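Local coordinates for putative nucleoprotein (Infectious salmon anemia virus, PDB 4EWC) that encapsidates the negative-strand viral RNA, protecting it from nucleases and forming the ribonucleoprotein that serves as template for transcription and replication, at residues K569-G574 against K578-I583; E350-L355 against L380-R385; K73-L78 against E103-S108; S434-S439 against N477-K482. One frame throughout, in Å; residues are numbered along the deposited sequence.

Contact 1: K569-G574 against K578-I583; sequences KTFMVG and KSAIVI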
loop_
_atom_site.group_PDB
_atom_site.type_symbol
_atom_site.label_atom_id
_atom_site.label_comp_id
_atom_site.label_asym_id
_atom_site.label_seq_id
_atom_site.Cartn_x
_atom_site.Cartn_y
_atom_site.Cartn_z
ATOM N N LYS A 569 5.026 5.830 -9.755
ATOM C CA LYS A 569 5.893 6.039 -8.609
ATOM C C LYS A 569 6.177 7.501 -8.324
ATOM O O LYS A 569 6.079 8.347 -9.197
ATOM C CB LYS A 569 7.177 5.219 -8.723
ATOM C CG LYS A 569 8.212 5.749 -9.661
ATOM C CD LYS A 569 9.532 5.039 -9.370
ATOM C CE LYS A 569 10.583 5.334 -10.426
ATOM N NZ LYS A 569 11.883 4.710 -10.048
ATOM N N THR A 570 6.512 7.787 -7.078
ATOM C CA THR A 570 6.745 9.162 -6.660
ATOM C C THR A 570 7.792 9.220 -5.526
ATOM O O THR A 570 8.062 8.221 -4.871
ATOM C CB THR A 570 5.409 9.856 -6.296
ATOM O OG1 THR A 570 5.619 11.259 -6.100
ATOM C CG2 THR A 570 4.768 9.237 -5.070
ATOM N N PHE A 571 8.399 10.373 -5.312
ATOM C CA PHE A 571 9.462 10.463 -4.336
ATOM C C PHE A 571 9.008 11.190 -3.094
ATOM O O PHE A 571 8.391 12.247 -3.176
ATOM C CB PHE A 571 10.694 11.142 -4.950
ATOM C CG PHE A 571 11.365 10.318 -6.008
ATOM C CD1 PHE A 571 10.906 10.333 -7.313
ATOM C CD2 PHE A 571 12.432 9.497 -5.690
ATOM C CE1 PHE A 571 11.512 9.549 -8.290
ATOM C CE2 PHE A 571 13.047 8.713 -6.665
ATOM C CZ PHE A 571 12.587 8.745 -7.955
HETATM N N MSE A 572 9.282 10.591 -1.939
HETATM C CA MSE A 572 9.088 11.260 -0.657
HETATM C C MSE A 572 10.447 11.810 -0.196
HETATM O O MSE A 572 11.454 11.102 -0.193
HETATM C CB MSE A 572 8.545 10.293 0.378
HETATM C CG MSE A 572 7.239 9.605 -0.025
HETATM SE SE MSE A 572 5.826 10.962 -0.372
HETATM C CE MSE A 572 5.625 10.660 -2.244
ATOM N N VAL A 573 10.460 13.076 0.199
ATOM C CA VAL A 573 11.695 13.785 0.474
ATOM C C VAL A 573 11.873 14.048 1.967
ATOM O O VAL A 573 11.003 14.632 2.610
ATOM C CB VAL A 573 11.762 15.109 -0.358
ATOM C CG1 VAL A 573 12.943 15.922 0.006
ATOM C CG2 VAL A 573 11.783 14.798 -1.845
ATOM N N GLY A 574 12.984 13.568 2.520
ATOM C CA GLY A 574 13.402 13.934 3.863
ATOM C C GLY A 574 14.654 14.795 3.761
ATOM O O GLY A 574 15.225 14.962 2.682
ATOM N N LYS A 578 16.086 11.423 -0.535
ATOM C CA LYS A 578 14.892 11.257 -1.362
ATOM C C LYS A 578 14.597 9.776 -1.575
ATOM O O LYS A 578 15.516 8.988 -1.783
ATOM C CB LYS A 578 15.125 11.937 -2.715
ATOM C CG LYS A 578 13.864 12.291 -3.457
ATOM C CD LYS A 578 14.139 13.113 -4.709
ATOM C CE LYS A 578 15.001 12.358 -5.683
ATOM N NZ LYS A 578 14.808 12.896 -7.064
ATOM N N SER A 579 13.323 9.394 -1.553
ATOM C CA SER A 579 12.969 7.965 -1.612
ATOM C C SER A 579 11.751 7.651 -2.443
ATOM O O SER A 579 10.678 8.187 -2.200
ATOM C CB SER A 579 12.733 7.400 -0.209
ATOM O OG SER A 579 12.941 6.015 -0.231
ATOM N N ALA A 580 11.903 6.741 -3.393
ATOM C CA ALA A 580 10.770 6.343 -4.235
ATOM C C ALA A 580 9.728 5.478 -3.513
ATOM O O ALA A 580 10.074 4.553 -2.761
ATOM C CB ALA A 580 11.260 5.638 -5.483
ATOM N N ILE A 581 8.452 5.802 -3.727
ATOM C CA ILE A 581 7.341 4.917 -3.357
ATOM C C ILE A 581 6.410 4.773 -4.545
ATOM O O ILE A 581 6.459 5.585 -5.471
ATOM C CB ILE A 581 6.507 5.434 -2.150
ATOM C CG1 ILE A 581 5.717 6.688 -2.517
ATOM C CG2 ILE A 581 7.387 5.650 -0.917
ATOM C CD1 ILE A 581 4.564 6.974 -1.588
ATOM N N VAL A 582 5.568 3.741 -4.516
ATOM C CA VAL A 582 4.531 3.537 -5.533
ATOM C C VAL A 582 3.167 4.017 -5.043
ATOM O O VAL A 582 2.705 3.632 -3.972
ATOM C CB VAL A 582 4.371 2.036 -5.906
ATOM C CG1 VAL A 582 3.046 1.804 -6.632
ATOM C CG2 VAL A 582 5.536 1.550 -6.736
ATOM N N ILE A 583 2.508 4.851 -5.827
ATOM C CA ILE A 583 1.120 5.179 -5.515
ATOM C C ILE A 583 0.251 4.016 -6.017
ATOM O O ILE A 583 0.060 3.837 -7.228
ATOM C CB ILE A 583 0.696 6.526 -6.151
ATOM C CG1 ILE A 583 1.654 7.621 -5.713
ATOM C CG2 ILE A 583 -0.712 6.907 -5.763
ATOM C CD1 ILE A 583 1.564 8.873 -6.561
#
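Phe571 and Lys578 meet on the sheet face that also carries Val573 and Ala580, with the lysine laid over the aromatic ring. NZ of Lys578 stands 4.4 Å from the centroid of the Phe571 ring and 11° off its normal, a cation-pi pair. The lysine chain leaves CG extended and bends at chi3 (61°), which carries the ammonium over the ring, while lower down CG of Lys578 rests 3.6 Å from CG2 of Val573. From the opposite face of the ring comes Ala580, whose CB makes an off-centre CH-pi contact at 4.2 Å from the Phe571 centroid.

These residues belong to an antiparallel beta hairpin. Thr570 pairs with Ile581 and Met572 with Ser579 through two backbone bonds each, and strand 499-500 flanks 568-574 on its other edge.

Across the other face, the selenomethionine Met572 crosses Ile581 at about a right angle, CE of Met572 lying 3.9 Å from CD1 of Ile581. CG2 of Thr570 touches CD1 of Ile583 at 3.6 Å, leaving Thr570 OG1 to bond with Glu500. Helix 457-463 packs on Met572 and Ile581, while Tyr470 of the second subunit hydrogen-bonds to Val582 N.

Contact 2: E350-L355 against L380-R385; sequences EEQRLL and LIDPPR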
loop_
_atom_site.group_PDB
_atom_site.type_symbol
_atom_site.label_atom_id
_atom_site.label_comp_id
_atom_site.label_asym_id
_atom_site.label_seq_id
_atom_site.Cartn_x
_atom_site.Cartn_y
_atom_site.Cartn_z
ATOM N N GLU A 350 -7.696 18.001 -23.139
ATOM C CA GLU A 350 -8.590 18.533 -24.168
ATOM C C GLU A 350 -9.885 17.758 -24.178
ATOM O O GLU A 350 -10.960 18.314 -24.394
ATOM C CB GLU A 350 -7.935 18.452 -25.544
ATOM C CG GLU A 350 -8.834 18.941 -26.673
ATOM C CD GLU A 350 -9.054 20.448 -26.621
ATOM O OE1 GLU A 350 -8.491 21.100 -25.718
ATOM O OE2 GLU A 350 -9.785 20.975 -27.481
ATOM N N GLU A 351 -9.754 16.458 -23.955
ATOM C CA GLU A 351 -10.896 15.569 -23.896
ATOM C C GLU A 351 -11.954 16.070 -22.920
ATOM O O GLU A 351 -13.133 16.076 -23.225
ATOM C CB GLU A 351 -10.431 14.177 -23.489
ATOM C CG GLU A 351 -11.555 13.219 -23.124
ATOM C CD GLU A 351 -12.367 12.784 -24.313
ATOM O OE1 GLU A 351 -11.770 12.469 -25.371
ATOM O OE2 GLU A 351 -13.614 12.745 -24.195
ATOM N N GLN A 352 -11.517 16.491 -21.738
ATOM C CA GLN A 352 -12.428 17.020 -20.736
ATOM C C GLN A 352 -13.021 18.369 -21.158
ATOM O O GLN A 352 -14.174 18.669 -20.850
ATOM C CB GLN A 352 -11.722 17.112 -19.405
ATOM C CG GLN A 352 -11.424 15.743 -18.837
ATOM C CD GLN A 352 -10.335 15.723 -17.766
ATOM O OE1 GLN A 352 -9.237 16.246 -17.953
ATOM N NE2 GLN A 352 -10.639 15.088 -16.642
ATOM N N ARG A 353 -12.232 19.171 -21.871
ATOM C CA ARG A 353 -12.683 20.487 -22.329
ATOM C C ARG A 353 -13.849 20.374 -23.318
ATOM O O ARG A 353 -14.869 21.035 -23.143
ATOM C CB ARG A 353 -11.524 21.306 -22.930
ATOM C CG ARG A 353 -10.467 21.680 -21.908
ATOM C CD ARG A 353 -9.467 22.710 -22.421
ATOM N NE ARG A 353 -8.250 22.672 -21.614
ATOM C CZ ARG A 353 -7.151 21.998 -21.942
ATOM N NH1 ARG A 353 -7.095 21.340 -23.093
ATOM N NH2 ARG A 353 -6.102 21.995 -21.125
ATOM N N LEU A 354 -13.686 19.544 -24.349
ATOM C CA LEU A 354 -14.754 19.263 -25.300
ATOM C C LEU A 354 -15.948 18.692 -24.572
ATOM O O LEU A 354 -17.074 19.157 -24.732
ATOM C CB LEU A 354 -14.297 18.259 -26.370
ATOM C CG LEU A 354 -13.112 18.776 -27.179
ATOM C CD1 LEU A 354 -12.706 17.744 -28.214
ATOM C CD2 LEU A 354 -13.460 20.118 -27.817
ATOM N N LEU A 355 -15.682 17.670 -23.769
ATOM C CA LEU A 355 -16.716 16.982 -23.000
ATOM C C LEU A 355 -17.528 17.989 -22.178
ATOM O O LEU A 355 -18.760 17.993 -22.222
ATOM C CB LEU A 355 -16.062 15.918 -22.118
ATOM C CG LEU A 355 -16.735 14.588 -21.818
ATOM C CD1 LEU A 355 -17.446 13.984 -23.013
ATOM C CD2 LEU A 355 -15.683 13.613 -21.290
ATOM N N LEU A 380 -12.003 11.689 -12.411
ATOM C CA LEU A 380 -11.327 10.702 -11.585
ATOM C C LEU A 380 -10.024 10.232 -12.223
ATOM O O LEU A 380 -9.075 9.909 -11.527
ATOM C CB LEU A 380 -12.210 9.477 -11.364
ATOM C CG LEU A 380 -13.592 9.648 -10.761
ATOM C CD1 LEU A 380 -14.137 8.259 -10.526
ATOM C CD2 LEU A 380 -13.565 10.469 -9.467
ATOM N N ILE A 381 -10.008 10.154 -13.545
ATOM C CA ILE A 381 -8.788 9.840 -14.270
ATOM C C ILE A 381 -7.785 11.022 -14.320
ATOM O O ILE A 381 -6.586 10.847 -14.081
ATOM C CB ILE A 381 -9.110 9.402 -15.714
ATOM C CG1 ILE A 381 -9.974 8.138 -15.716
ATOM C CG2 ILE A 381 -7.820 9.183 -16.526
ATOM C CD1 ILE A 381 -10.695 7.912 -17.049
ATOM N N ASP A 382 -8.283 12.211 -14.651
ATOM C CA ASP A 382 -7.460 13.401 -14.776
ATOM C C ASP A 382 -8.026 14.554 -13.958
ATOM O O ASP A 382 -8.851 15.308 -14.469
ATOM C CB ASP A 382 -7.412 13.849 -16.232
ATOM C CG ASP A 382 -6.459 13.026 -17.075
ATOM O OD1 ASP A 382 -5.237 13.070 -16.788
ATOM O OD2 ASP A 382 -6.925 12.354 -18.040
ATOM N N PRO A 383 -7.575 14.706 -12.699
ATOM C CA PRO A 383 -8.129 15.705 -11.764
ATOM C C PRO A 383 -8.233 17.117 -12.357
ATOM O O PRO A 383 -7.408 17.497 -13.189
ATOM C CB PRO A 383 -7.120 15.710 -10.599
ATOM C CG PRO A 383 -6.418 14.410 -10.685
ATOM C CD PRO A 383 -6.442 13.959 -12.123
ATOM N N PRO A 384 -9.232 17.896 -11.916
ATOM C CA PRO A 384 -9.362 19.307 -12.319
ATOM C C PRO A 384 -8.233 20.151 -11.733
ATOM O O PRO A 384 -7.516 19.660 -10.855
ATOM C CB PRO A 384 -10.693 19.723 -11.684
ATOM C CG PRO A 384 -10.808 18.833 -10.467
ATOM C CD PRO A 384 -10.205 17.516 -10.874
ATOM N N ARG A 385 -8.082 21.394 -12.184
ATOM C CA ARG A 385 -7.038 22.267 -11.633
ATOM C C ARG A 385 -7.290 22.514 -10.162
ATOM O O ARG A 385 -8.359 22.974 -9.775
ATOM C CB ARG A 385 -6.978 23.600 -12.372
ATOM C CG ARG A 385 -6.563 23.481 -13.809
ATOM C CD ARG A 385 -6.613 24.819 -14.519
ATOM N NE ARG A 385 -6.470 24.627 -15.952
ATOM C CZ ARG A 385 -5.297 24.475 -16.560
ATOM N NH1 ARG A 385 -4.174 24.499 -15.846
ATOM N NH2 ARG A 385 -5.246 24.301 -17.879
HETATM O O HOH W 1 -8.544 18.328 -15.750
#
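Gln352 reaches from helix 350-358 to the backbone of Asp382, the first residue to leave helical geometry after helix 369-381. Its CB points toward the other segment, and the chain, with CG beside the backbone N (chi1 -69°), runs out extended. CD of Gln352 lies 3.8 Å from CB of Asp382, with the glutamine amide and Asp382 carboxylate planes steeply inclined to each other. At the tip the two amide atoms divide the work. NE2 of Gln352 donates to O of Asp382 at 2.8 Å in a nearly straight bond (166°) that lies close to the amide plane. OE1 of Gln352 passes 3.5 Å from CB of Asp382 and accepts from Thr349 OG1; a water 3.1 Å from this OE1 also lies 2.9 Å from O of Pro383, bridging toward the loop.

NH2 of Arg353 comes within 4.1 Å of NH2 of Arg385, whose NE donates to Gly345 O. Their repulsion is probably eased by Glu350, salt-bridged to Arg353. The carboxylate of Asp382 turns to Arg563. Helices 350-358, 369-381 and 550-564 touch one another here, Leu355 meeting Thr374 and Leu552, and Ile381 meeting Arg563.

Contact 3: K73-L78 against E103-S108; sequences KIRKFL and EFDNFS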
loop_
_atom_site.group_PDB
_atom_site.type_symbol
_atom_site.label_atom_id
_atom_site.label_comp_id
_atom_site.label_asym_id
_atom_site.label_seq_id
_atom_site.Cartn_x
_atom_site.Cartn_y
_atom_site.Cartn_z
ATOM N N LYS A 73 -36.038 17.624 13.382
ATOM C CA LYS A 73 -37.201 17.472 14.246
ATOM C C LYS A 73 -37.096 16.220 15.117
ATOM O O LYS A 73 -37.421 16.253 16.303
ATOM C CB LYS A 73 -38.491 17.461 13.427
ATOM N N ILE A 74 -36.612 15.126 14.540
ATOM C CA ILE A 74 -36.467 13.885 15.293
ATOM C C ILE A 74 -35.322 13.950 16.302
ATOM O O ILE A 74 -35.366 13.284 17.339
ATOM C CB ILE A 74 -36.276 12.662 14.365
ATOM N N ARG A 75 -34.299 14.752 16.016
ATOM C CA ARG A 75 -33.170 14.858 16.941
ATOM C C ARG A 75 -33.508 15.765 18.119
ATOM O O ARG A 75 -33.010 15.565 19.219
ATOM C CB ARG A 75 -31.895 15.329 16.229
ATOM C CG ARG A 75 -31.839 16.805 15.906
ATOM C CD ARG A 75 -30.466 17.221 15.433
ATOM N NE ARG A 75 -30.156 16.724 14.096
ATOM C CZ ARG A 75 -30.124 17.477 13.002
ATOM N NH1 ARG A 75 -30.386 18.775 13.073
ATOM N NH2 ARG A 75 -29.827 16.927 11.833
ATOM N N LYS A 76 -34.371 16.749 17.876
ATOM C CA LYS A 76 -34.847 17.646 18.922
ATOM C C LYS A 76 -35.792 16.916 19.876
ATOM O O LYS A 76 -35.755 17.124 21.090
ATOM C CB LYS A 76 -35.557 18.856 18.307
ATOM N N PHE A 77 -36.641 16.059 19.315
ATOM C CA PHE A 77 -37.592 15.279 20.099
ATOM C C PHE A 77 -36.894 14.168 20.879
ATOM O O PHE A 77 -37.281 13.846 22.003
ATOM C CB PHE A 77 -38.673 14.682 19.193
ATOM N N LEU A 78 -35.868 13.581 20.275
ATOM C CA LEU A 78 -35.111 12.521 20.927
ATOM C C LEU A 78 -34.163 13.075 22.002
ATOM O O LEU A 78 -33.850 12.388 22.976
ATOM C CB LEU A 78 -34.344 11.688 19.892
ATOM N N GLU A 103 -23.466 17.623 12.167
ATOM C CA GLU A 103 -22.225 17.967 11.493
ATOM C C GLU A 103 -22.461 18.016 9.986
ATOM O O GLU A 103 -22.067 18.970 9.299
ATOM C CB GLU A 103 -21.134 16.942 11.819
ATOM N N PHE A 104 -23.117 16.977 9.483
ATOM C CA PHE A 104 -23.478 16.916 8.081
ATOM C C PHE A 104 -24.327 18.122 7.679
ATOM O O PHE A 104 -24.123 18.704 6.610
ATOM C CB PHE A 104 -24.215 15.612 7.757
ATOM C CG PHE A 104 -24.893 15.626 6.415
ATOM C CD1 PHE A 104 -24.153 15.458 5.242
ATOM C CD2 PHE A 104 -26.264 15.827 6.322
ATOM C CE1 PHE A 104 -24.774 15.481 3.997
ATOM C CE2 PHE A 104 -26.895 15.856 5.083
ATOM C CZ PHE A 104 -26.153 15.681 3.917
ATOM N N ASP A 105 -25.280 18.494 8.533
ATOM C CA ASP A 105 -26.147 19.644 8.258
ATOM C C ASP A 105 -25.344 20.931 8.067
ATOM O O ASP A 105 -25.671 21.757 7.214
ATOM C CB ASP A 105 -27.176 19.837 9.376
ATOM C CG ASP A 105 -28.475 19.083 9.121
ATOM O OD1 ASP A 105 -28.845 18.873 7.938
ATOM O OD2 ASP A 105 -29.138 18.706 10.115
ATOM N N ASN A 106 -24.291 21.086 8.864
ATOM C CA ASN A 106 -23.407 22.240 8.764
ATOM C C ASN A 106 -22.560 22.211 7.488
ATOM O O ASN A 106 -22.489 23.200 6.752
ATOM C CB ASN A 106 -22.498 22.329 9.997
ATOM C CG ASN A 106 -23.267 22.658 11.270
ATOM O OD1 ASN A 106 -24.357 23.238 11.217
ATOM N ND2 ASN A 106 -22.703 22.290 12.422
ATOM N N PHE A 107 -21.924 21.065 7.249
ATOM C CA PHE A 107 -21.181 20.791 6.017
ATOM C C PHE A 107 -22.027 21.094 4.788
ATOM O O PHE A 107 -21.577 21.807 3.889
ATOM C CB PHE A 107 -20.730 19.325 6.007
ATOM C CG PHE A 107 -19.714 18.988 4.943
ATOM C CD1 PHE A 107 -18.370 19.262 5.126
ATOM C CD2 PHE A 107 -20.094 18.341 3.794
ATOM C CE1 PHE A 107 -17.439 18.929 4.165
ATOM C CE2 PHE A 107 -19.164 18.013 2.837
ATOM C CZ PHE A 107 -17.839 18.307 3.019
ATOM N N SER A 108 -23.255 20.572 4.767
ATOM C CA SER A 108 -24.160 20.753 3.622
ATOM C C SER A 108 -24.600 22.199 3.432
ATOM O O SER A 108 -24.781 22.644 2.313
ATOM C CB SER A 108 -25.398 19.871 3.743
ATOM O OG SER A 108 -25.046 18.518 3.599
#
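Arg75 and Asp105 mark the nearest approach of the helical segments 73-78 and 103-108, yet their CA atoms remain 12.2 Å apart, so two side chains alone span the gap. They come from opposite directions and meet as a salt bridge. NH2 of Arg75 donates to OD2 of Asp105 at 2.6 Å with an N-H...O angle of 151°, meeting that oxygen nearly along its C-O bond, while NH1 of Arg75 adds a weak, bent bond to the same OD2 at 3.2 Å. A single carboxylate oxygen thus sits at the guanidinium edge between the two terminal nitrogens, with the NH2 bond tilted 17° from the guanidinium plane. The flat groups themselves are turned steeply against each other, so this is not the side-by-side pairing in which two oxygens face two nitrogens. The arginine chain bends at chi3 (72°) to present this edge.

Topologically the bridge ties the short helix 72-80, within the family's N-terminal region, to the longer helix 96-114. The other aspartate oxygen, OD1, hydrogen-bonds to the hydroxyl of Tyr69, which the Arg75 side chain also touches; Tyr69 therefore probably helps to fix the rotation of the carboxylate. Asp105 lies on a helix held on another side by helix 279-284, where Phe104 packs on Lys280 and Phe107 on Met281. The second subunit touches neither segment, and the bridge lies at the surface of its own chain.

Contact 4: S434-S439 against N477-K482; sequences STFTMS and NTTKPK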
loop_
_atom_site.group_PDB
_atom_site.type_symbol
_atom_site.label_atom_id
_atom_site.label_comp_id
_atom_site.label_asym_id
_atom_site.label_seq_id
_atom_site.Cartn_x
_atom_site.Cartn_y
_atom_site.Cartn_z
ATOM N N SER A 434 -9.020 6.624 23.787
ATOM C CA SER A 434 -9.328 5.311 23.218
ATOM C C SER A 434 -9.799 5.374 21.755
ATOM O O SER A 434 -9.468 4.488 20.956
ATOM C CB SER A 434 -10.373 4.572 24.070
ATOM O OG SER A 434 -11.643 5.205 24.001
ATOM N N THR A 435 -10.575 6.403 21.419
ATOM C CA THR A 435 -11.139 6.504 20.081
ATOM C C THR A 435 -10.299 7.399 19.157
ATOM O O THR A 435 -9.965 7.025 18.027
ATOM C CB THR A 435 -12.603 6.981 20.123
ATOM O OG1 THR A 435 -12.669 8.239 20.800
ATOM C CG2 THR A 435 -13.457 5.963 20.873
ATOM N N PHE A 436 -9.961 8.585 19.648
ATOM C CA PHE A 436 -9.049 9.477 18.955
ATOM C C PHE A 436 -7.623 9.156 19.399
ATOM O O PHE A 436 -7.076 9.837 20.265
ATOM C CB PHE A 436 -9.411 10.921 19.293
ATOM C CG PHE A 436 -8.853 11.932 18.327
ATOM C CD1 PHE A 436 -7.571 12.466 18.501
ATOM C CD2 PHE A 436 -9.608 12.362 17.248
ATOM C CE1 PHE A 436 -7.057 13.404 17.597
ATOM C CE2 PHE A 436 -9.089 13.304 16.331
ATOM C CZ PHE A 436 -7.823 13.819 16.509
ATOM N N THR A 437 -7.034 8.115 18.810
ATOM C CA THR A 437 -5.699 7.647 19.207
ATOM C C THR A 437 -4.588 8.445 18.543
ATOM O O THR A 437 -4.844 9.326 17.722
ATOM C CB THR A 437 -5.476 6.162 18.855
ATOM O OG1 THR A 437 -5.309 6.023 17.441
ATOM C CG2 THR A 437 -6.654 5.316 19.303
HETATM N N MSE A 438 -3.350 8.116 18.885
HETATM C CA MSE A 438 -2.214 8.828 18.342
HETATM C C MSE A 438 -2.136 8.628 16.838
HETATM O O MSE A 438 -1.848 9.566 16.090
HETATM C CB MSE A 438 -0.916 8.400 19.032
HETATM C CG MSE A 438 0.336 9.011 18.412
HETATM SE SE MSE A 438 0.437 10.972 18.639
HETATM C CE MSE A 438 0.707 11.078 20.552
ATOM N N SER A 439 -2.402 7.410 16.389
ATOM C CA SER A 439 -2.338 7.114 14.968
ATOM C C SER A 439 -3.475 7.800 14.209
ATOM O O SER A 439 -3.333 8.130 13.035
ATOM C CB SER A 439 -2.367 5.611 14.733
ATOM O OG SER A 439 -3.640 5.126 15.040
ATOM N N ASN A 477 -15.341 9.732 15.654
ATOM C CA ASN A 477 -16.251 10.270 14.646
ATOM C C ASN A 477 -16.022 11.736 14.300
ATOM O O ASN A 477 -16.774 12.329 13.545
ATOM C CB ASN A 477 -17.678 10.067 15.110
ATOM C CG ASN A 477 -18.054 8.615 15.124
ATOM O OD1 ASN A 477 -17.542 7.834 14.307
ATOM N ND2 ASN A 477 -18.932 8.225 16.053
ATOM N N THR A 478 -14.984 12.322 14.879
ATOM C CA THR A 478 -14.742 13.746 14.727
ATOM C C THR A 478 -13.442 14.157 15.397
ATOM O O THR A 478 -12.949 13.481 16.312
ATOM C CB THR A 478 -15.892 14.595 15.320
ATOM O OG1 THR A 478 -15.644 15.982 15.060
ATOM C CG2 THR A 478 -16.036 14.349 16.797
ATOM N N THR A 479 -12.902 15.273 14.918
ATOM C CA THR A 479 -11.668 15.847 15.433
ATOM C C THR A 479 -11.960 16.737 16.639
ATOM O O THR A 479 -11.069 17.036 17.427
ATOM C CB THR A 479 -10.939 16.678 14.342
ATOM O OG1 THR A 479 -11.888 17.512 13.670
ATOM C CG2 THR A 479 -10.326 15.771 13.310
ATOM N N LYS A 480 -13.221 17.133 16.787
ATOM C CA LYS A 480 -13.613 18.124 17.777
ATOM C C LYS A 480 -13.979 17.567 19.160
ATOM O O LYS A 480 -14.835 16.688 19.282
ATOM C CB LYS A 480 -14.768 18.938 17.213
ATOM C CG LYS A 480 -14.414 19.567 15.907
ATOM C CD LYS A 480 -15.618 20.210 15.280
ATOM C CE LYS A 480 -15.400 20.443 13.808
ATOM N NZ LYS A 480 -16.604 21.088 13.235
ATOM N N PRO A 481 -13.344 18.096 20.218
ATOM C CA PRO A 481 -13.636 17.654 21.595
ATOM C C PRO A 481 -15.083 17.950 21.961
ATOM O O PRO A 481 -15.581 19.015 21.626
ATOM C CB PRO A 481 -12.691 18.511 22.457
ATOM C CG PRO A 481 -11.648 19.025 21.514
ATOM C CD PRO A 481 -12.305 19.138 20.169
ATOM N N LYS A 482 -15.753 17.040 22.652
ATOM C CA LYS A 482 -17.200 17.177 22.778
ATOM C C LYS A 482 -17.678 17.783 24.100
ATOM O O LYS A 482 -18.869 17.773 24.370
ATOM C CB LYS A 482 -17.907 15.841 22.491
#
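Phe436, whose ring carbons touch the backbone of Thr478 and Thr479, has its own backbone N bound by OD1 of Asn433, and the same oxygen accepts from Thr435 N. This double grip, with the Asx turn it contains, shapes the loop between strand 429-432 and helix 438-449. It sets the position from which the aromatic side chain leaves the chain. With CG of Phe436 opposite the backbone N (chi1 -161°), the ring swings out to the loop 477-482. There CD2 of Phe436 lies 3.6 Å from O of Thr478, and CE2 of Phe436 lies 3.7 Å from CA of Thr479. The methyl CG2 of Thr479 adds a looser touch, 4.1 Å from CE2 of Phe436.

The receiving loop is braced by its own turn. OG1 of Thr478 accepts from the backbone N of Lys480 at 3.2 Å in an almost straight bond, an ST turn that ends on Lys480, the first residue of the probable nuclear localization signal Lys480-Lys483. Across the contact, Thr437 occupies the N-cap position of helix 438-449, its OG1 standing 3.1 Å from OG of Ser439 and weakly bonded to Val440 N. Gln175 of helix 174-188 and Ala441 of helix 438-449 also pack on Phe436, and Trp174 and Cys444 on Thr479.

The bonds of Asn433 and Thr478 lie within their own loops. The join itself sets ring carbons against a carbonyl oxygen, a CA and a methyl, so it relies on the fit of shapes and not on a directional bond between the segments.

Contact 4 is buried, contacts 1 and 2 are partly buried, and contact 3 lies at the surface. Contact 1 is the only strand pairing, with far the largest buried area and a regular backbone ladder. Contact 2 joins a helix to the turn after another helix by an amide and a water; contact 4 joins the loop before helix 438-449 to the loop 477-482 by an aromatic ring. Contact 3 is carried by charge between two helices. Contacts 1 and 4 belong to the C-terminal part of the nucleoprotein, contact 2 to its helical bundle. Contacts 1 and 2 both touch the second subunit; contacts 3 and 4 do not, and their nearest atoms are about 6 Å apart.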